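Local coordinates for protein 3-oxoadipate enol-lactonase (Burkholderia xenovorans, PDB 2XUA) that probably hydrolyses 3-oxoadipate enol-lactone in catechol metabolism, using an alpha/beta hydrolase fold, at residues A110-N124 with E201-G214. Residues are numbered along the deposited sequence; the frame is centred on the assembly and turned at random.
Sequences AARHADRIERVALCN and EAPGIKVPALVISG
The carboxylate of Glu201 is held side-on by Arg112, with one nitrogen to each oxygen. Strands 117-123 and 209-214 are parallel neighbours in the central sheet of the alpha/beta hydrolase fold, and this salt bridge ties the end of helix 101-112 to the loop before strand 209-214. Arg112 NH2 lies 2.6 Å from Glu201 OE2, and Arg112 NE lies 2.7 Å from Glu201 OE1. Both oxygens use their syn lone pairs, and the guanidinium and carboxylate planes are 9° apart, nearly coplanar. The extended Arg112 chain brings NE and NH2 to the acid, while NH1 pairs with Glu76. The strand ladder starts at Val120 N to Pro208 O and ends at Asn124 N to Ile212 O (2.8 Å). Its shortest rung is Leu122 N to Leu210 O, at 2.7 Å. With chi1 at 83°, Val120 CG1 lies between its backbone N and carbonyl carbon and sits 3.5 Å from Ala209 CB. On the other face, Cys123 SG meets Ile212 CD1. Just before the first rung, Val207 packs CG1 on Ala114 CB and CG2 on Ile117 CG2. Water 1 links Ala110 O to Lys206 N. Arg119, salt-bridged to Glu264, crosses Pro208 at about a right angle; Pro208 CB lies over one guanidinium face, offset toward its rim, with Arg119 NE 3.5 Å from Pro208 CG.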
loop_
_atom_site.group_PDB
_atom_site.type_symbol
_atom_site.label_atom_id
_atom_site.label_comp_id
_atom_site.label_asym_id
_atom_site.label_seq_id
_atom_site.Cartn_x
_atom_site.Cartn_y
_atom_site.Cartn_z
ATOM N N ALA B 110 -3.461 27.154 4.557
ATOM C CA ALA B 110 -2.969 28.100 5.536
ATOM C C ALA B 110 -3.256 29.573 5.198
ATOM O O ALA B 110 -3.343 30.371 6.123
ATOM C CB ALA B 110 -1.479 27.920 5.818
ATOM N N ALA B 111 -3.327 29.902 3.897
ATOM C CA ALA B 111 -3.562 31.264 3.413
ATOM C C ALA B 111 -5.037 31.651 3.455
ATOM O O ALA B 111 -5.395 32.761 3.854
ATOM C CB ALA B 111 -3.029 31.388 1.947
ATOM N N ARG B 112 -5.877 30.742 2.984
ATOM C CA ARG B 112 -7.269 31.014 2.788
ATOM C C ARG B 112 -8.089 30.417 3.957
ATOM O O ARG B 112 -9.261 30.704 4.047
ATOM C CB ARG B 112 -7.759 30.423 1.460
ATOM C CG ARG B 112 -6.932 30.813 0.200
ATOM C CD ARG B 112 -7.304 29.935 -0.952
ATOM N NE ARG B 112 -6.543 30.295 -2.140
ATOM C CZ ARG B 112 -6.743 29.843 -3.372
ATOM N NH1 ARG B 112 -7.712 28.985 -3.663
ATOM N NH2 ARG B 112 -5.961 30.284 -4.343
ATOM N N HIS B 113 -7.476 29.590 4.824
ATOM C CA HIS B 113 -8.217 29.005 5.993
ATOM C C HIS B 113 -7.414 28.929 7.278
ATOM O O HIS B 113 -7.391 27.881 7.963
ATOM C CB HIS B 113 -8.831 27.644 5.634
ATOM C CG HIS B 113 -9.680 27.651 4.394
ATOM N ND1 HIS B 113 -9.161 27.468 3.124
ATOM C CD2 HIS B 113 -11.019 27.801 4.229
ATOM C CE1 HIS B 113 -10.142 27.515 2.237
ATOM N NE2 HIS B 113 -11.282 27.691 2.885
ATOM N N ALA B 114 -6.751 30.026 7.648
ATOM C CA ALA B 114 -5.932 30.068 8.849
ATOM C C ALA B 114 -6.664 29.556 10.111
ATOM O O ALA B 114 -6.045 29.002 11.027
ATOM C CB ALA B 114 -5.445 31.439 9.077
ATOM N N ASP B 115 -7.972 29.773 10.168
ATOM C CA ASP B 115 -8.737 29.394 11.392
ATOM C C ASP B 115 -8.957 27.863 11.490
ATOM O O ASP B 115 -9.137 27.336 12.591
ATOM C CB ASP B 115 -10.108 30.073 11.417
ATOM C CG ASP B 115 -10.911 29.766 10.190
ATOM O OD1 ASP B 115 -10.307 29.298 9.211
ATOM O OD2 ASP B 115 -12.139 29.978 10.192
ATOM N N ARG B 116 -8.979 27.206 10.326
ATOM C CA ARG B 116 -8.946 25.737 10.234
ATOM C C ARG B 116 -7.562 25.084 10.506
ATOM O O ARG B 116 -7.482 23.836 10.664
ATOM C CB ARG B 116 -9.510 25.286 8.886
ATOM C CG ARG B 116 -10.950 25.714 8.566
ATOM C CD ARG B 116 -11.949 25.337 9.736
ATOM N NE ARG B 116 -12.236 23.901 9.906
ATOM C CZ ARG B 116 -13.022 23.155 9.140
ATOM N NH1 ARG B 116 -13.236 21.876 9.465
ATOM N NH2 ARG B 116 -13.641 23.648 8.040
ATOM N N ILE B 117 -6.484 25.882 10.555
ATOM C CA ILE B 117 -5.098 25.349 10.560
ATOM C C ILE B 117 -4.316 25.720 11.813
ATOM O O ILE B 117 -4.304 26.883 12.216
ATOM C CB ILE B 117 -4.300 25.799 9.243
ATOM C CG1 ILE B 117 -4.919 25.257 7.969
ATOM C CG2 ILE B 117 -2.831 25.409 9.321
ATOM C CD1 ILE B 117 -5.168 23.715 7.876
ATOM N N GLU B 118 -3.624 24.785 12.458
ATOM C CA GLU B 118 -2.791 25.170 13.598
ATOM C C GLU B 118 -1.389 25.535 13.148
ATOM O O GLU B 118 -0.974 26.661 13.303
ATOM C CB GLU B 118 -2.805 24.111 14.708
ATOM C CG GLU B 118 -1.764 24.249 15.785
ATOM C CD GLU B 118 -2.319 24.737 17.098
ATOM O OE1 GLU B 118 -3.212 24.039 17.658
ATOM O OE2 GLU B 118 -1.839 25.794 17.597
ATOM N N ARG B 119 -0.645 24.553 12.643
ATOM C CA ARG B 119 0.753 24.707 12.210
ATOM C C ARG B 119 0.865 23.936 10.884
ATOM O O ARG B 119 0.068 22.972 10.595
ATOM C CB ARG B 119 1.781 24.217 13.257
ATOM C CG ARG B 119 1.877 25.008 14.544
ATOM C CD ARG B 119 3.184 24.760 15.320
ATOM N NE ARG B 119 3.423 25.876 16.254
ATOM C CZ ARG B 119 4.618 26.352 16.658
ATOM N NH1 ARG B 119 5.766 25.788 16.265
ATOM N NH2 ARG B 119 4.660 27.407 17.491
ATOM N N VAL B 120 1.745 24.415 9.994
ATOM C CA VAL B 120 1.756 23.807 8.677
ATOM C C VAL B 120 3.178 23.331 8.405
ATOM O O VAL B 120 4.088 24.040 8.756
ATOM C CB VAL B 120 1.164 24.789 7.632
ATOM C CG1 VAL B 120 2.205 25.782 7.140
ATOM C CG2 VAL B 120 0.481 24.074 6.502
ATOM N N ALA B 121 3.385 22.100 7.897
ATOM C CA ALA B 121 4.700 21.636 7.470
ATOM C C ALA B 121 4.595 21.489 5.932
ATOM O O ALA B 121 3.785 20.697 5.436
ATOM C CB ALA B 121 5.079 20.266 8.119
ATOM N N LEU B 122 5.413 22.225 5.181
ATOM C CA LEU B 122 5.204 22.276 3.750
ATOM C C LEU B 122 6.431 21.608 3.103
ATOM O O LEU B 122 7.531 22.172 3.073
ATOM C CB LEU B 122 5.040 23.730 3.294
ATOM C CG LEU B 122 3.912 24.498 4.006
ATOM C CD1 LEU B 122 4.157 26.017 3.816
ATOM C CD2 LEU B 122 2.584 24.144 3.384
ATOM N N CYS B 123 6.231 20.394 2.615
ATOM C CA CYS B 123 7.371 19.500 2.370
ATOM C C CYS B 123 7.577 19.220 0.871
ATOM O O CYS B 123 6.626 18.975 0.137
ATOM C CB CYS B 123 7.159 18.194 3.119
ATOM S SG CYS B 123 6.931 18.472 4.928
ATOM N N ASN B 124 8.837 19.282 0.439
ATOM C CA ASN B 124 9.196 19.089 -0.957
ATOM C C ASN B 124 8.241 19.774 -1.877
ATOM O O ASN B 124 7.676 19.178 -2.728
ATOM C CB ASN B 124 9.282 17.569 -1.259
ATOM C CG ASN B 124 10.399 16.936 -0.534
ATOM O OD1 ASN B 124 11.588 17.098 -0.924
ATOM N ND2 ASN B 124 10.085 16.282 0.585
ATOM N N GLU B 201 -0.153 34.763 -2.592
ATOM C CA GLU B 201 -0.864 34.461 -1.343
ATOM C C GLU B 201 0.013 34.045 -0.152
ATOM O O GLU B 201 -0.442 34.059 0.997
ATOM C CB GLU B 201 -1.892 33.335 -1.588
ATOM C CG GLU B 201 -3.117 33.747 -2.387
ATOM C CD GLU B 201 -4.141 32.636 -2.525
ATOM O OE1 GLU B 201 -4.687 32.180 -1.476
ATOM O OE2 GLU B 201 -4.412 32.230 -3.697
ATOM N N ALA B 202 1.241 33.604 -0.407
ATOM C CA ALA B 202 2.057 33.030 0.668
ATOM C C ALA B 202 2.423 34.076 1.691
ATOM O O ALA B 202 2.349 33.807 2.885
ATOM C CB ALA B 202 3.291 32.355 0.131
ATOM N N PRO B 203 2.850 35.282 1.237
ATOM C CA PRO B 203 3.164 36.263 2.266
ATOM C C PRO B 203 2.039 36.554 3.233
ATOM O O PRO B 203 2.308 37.081 4.283
ATOM C CB PRO B 203 3.509 37.509 1.447
ATOM C CG PRO B 203 4.218 36.954 0.330
ATOM C CD PRO B 203 3.389 35.732 -0.065
ATOM N N GLY B 204 0.812 36.164 2.886
ATOM C CA GLY B 204 -0.391 36.356 3.720
ATOM C C GLY B 204 -0.679 35.345 4.832
ATOM O O GLY B 204 -1.648 35.527 5.596
ATOM N N ILE B 205 0.151 34.284 4.922
ATOM C CA ILE B 205 -0.024 33.192 5.882
ATOM C C ILE B 205 0.270 33.587 7.323
ATOM O O ILE B 205 1.352 34.062 7.640
ATOM C CB ILE B 205 0.885 31.982 5.495
ATOM C CG1 ILE B 205 0.373 31.351 4.186
ATOM C CG2 ILE B 205 1.017 31.009 6.690
ATOM C CD1 ILE B 205 1.233 30.298 3.562
ATOM N N LYS B 206 -0.688 33.319 8.207
ATOM C CA LYS B 206 -0.597 33.786 9.591
ATOM C C LYS B 206 -0.230 32.758 10.643
ATOM O O LYS B 206 -0.231 33.105 11.810
ATOM C CB LYS B 206 -1.914 34.472 9.983
ATOM C CG LYS B 206 -2.306 35.575 9.034
ATOM C CD LYS B 206 -2.099 36.980 9.654
ATOM C CE LYS B 206 -2.547 38.145 8.700
ATOM N NZ LYS B 206 -1.673 38.346 7.469
ATOM N N VAL B 207 0.109 31.513 10.264
ATOM C CA VAL B 207 0.333 30.417 11.265
ATOM C C VAL B 207 1.785 29.953 11.240
ATOM O O VAL B 207 2.491 30.211 10.233
ATOM C CB VAL B 207 -0.668 29.232 11.039
ATOM C CG1 VAL B 207 -2.048 29.770 10.732
ATOM C CG2 VAL B 207 -0.257 28.447 9.886
ATOM N N PRO B 208 2.292 29.364 12.339
ATOM C CA PRO B 208 3.645 28.891 12.300
ATOM C C PRO B 208 3.859 27.883 11.149
ATOM O O PRO B 208 3.047 26.972 10.967
ATOM C CB PRO B 208 3.789 28.202 13.653
ATOM C CG PRO B 208 2.746 28.811 14.485
ATOM C CD PRO B 208 1.645 28.977 13.615
ATOM N N ALA B 209 4.916 28.075 10.363
ATOM C CA ALA B 209 5.193 27.197 9.233
ATOM C C ALA B 209 6.596 26.610 9.320
ATOM O O ALA B 209 7.530 27.206 9.906
ATOM C CB ALA B 209 4.932 27.880 7.873
ATOM N N LEU B 210 6.708 25.368 8.837
ATOM C CA LEU B 210 7.992 24.701 8.632
ATOM C C LEU B 210 8.089 24.380 7.133
ATOM O O LEU B 210 7.150 23.866 6.525
ATOM C CB LEU B 210 8.061 23.398 9.442
ATOM C CG LEU B 210 9.101 22.366 9.017
ATOM C CD1 LEU B 210 10.539 22.920 9.362
ATOM C CD2 LEU B 210 8.885 21.002 9.699
ATOM N N VAL B 211 9.215 24.669 6.520
ATOM C CA VAL B 211 9.374 24.269 5.112
ATOM C C VAL B 211 10.485 23.234 5.084
ATOM O O VAL B 211 11.526 23.502 5.589
ATOM C CB VAL B 211 9.702 25.440 4.166
ATOM C CG1 VAL B 211 9.970 24.906 2.689
ATOM C CG2 VAL B 211 8.613 26.462 4.157
ATOM N N ILE B 212 10.220 22.035 4.547
ATOM C CA ILE B 212 11.224 20.998 4.404
ATOM C C ILE B 212 11.478 20.876 2.895
ATOM O O ILE B 212 10.530 20.834 2.108
ATOM C CB ILE B 212 10.758 19.615 4.984
ATOM C CG1 ILE B 212 10.795 19.615 6.504
ATOM C CG2 ILE B 212 11.651 18.493 4.543
ATOM C CD1 ILE B 212 10.135 18.399 7.125
ATOM N N SER B 213 12.741 20.844 2.500
ATOM C CA SER B 213 13.111 20.689 1.095
ATOM C C SER B 213 14.248 19.608 1.011
ATOM O O SER B 213 14.951 19.358 2.007
ATOM C CB SER B 213 13.550 22.014 0.474
ATOM O OG SER B 213 12.503 22.957 0.380
ATOM N N GLY B 214 14.402 18.970 -0.144
ATOM C CA GLY B 214 15.422 17.923 -0.324
ATOM C C GLY B 214 16.555 18.524 -1.168
ATOM O O GLY B 214 16.322 19.163 -2.210
HETATM O O HOH W 1 -3.288 33.098 6.816
HETATM O O HOH W 2 -3.519 34.909 3.966
#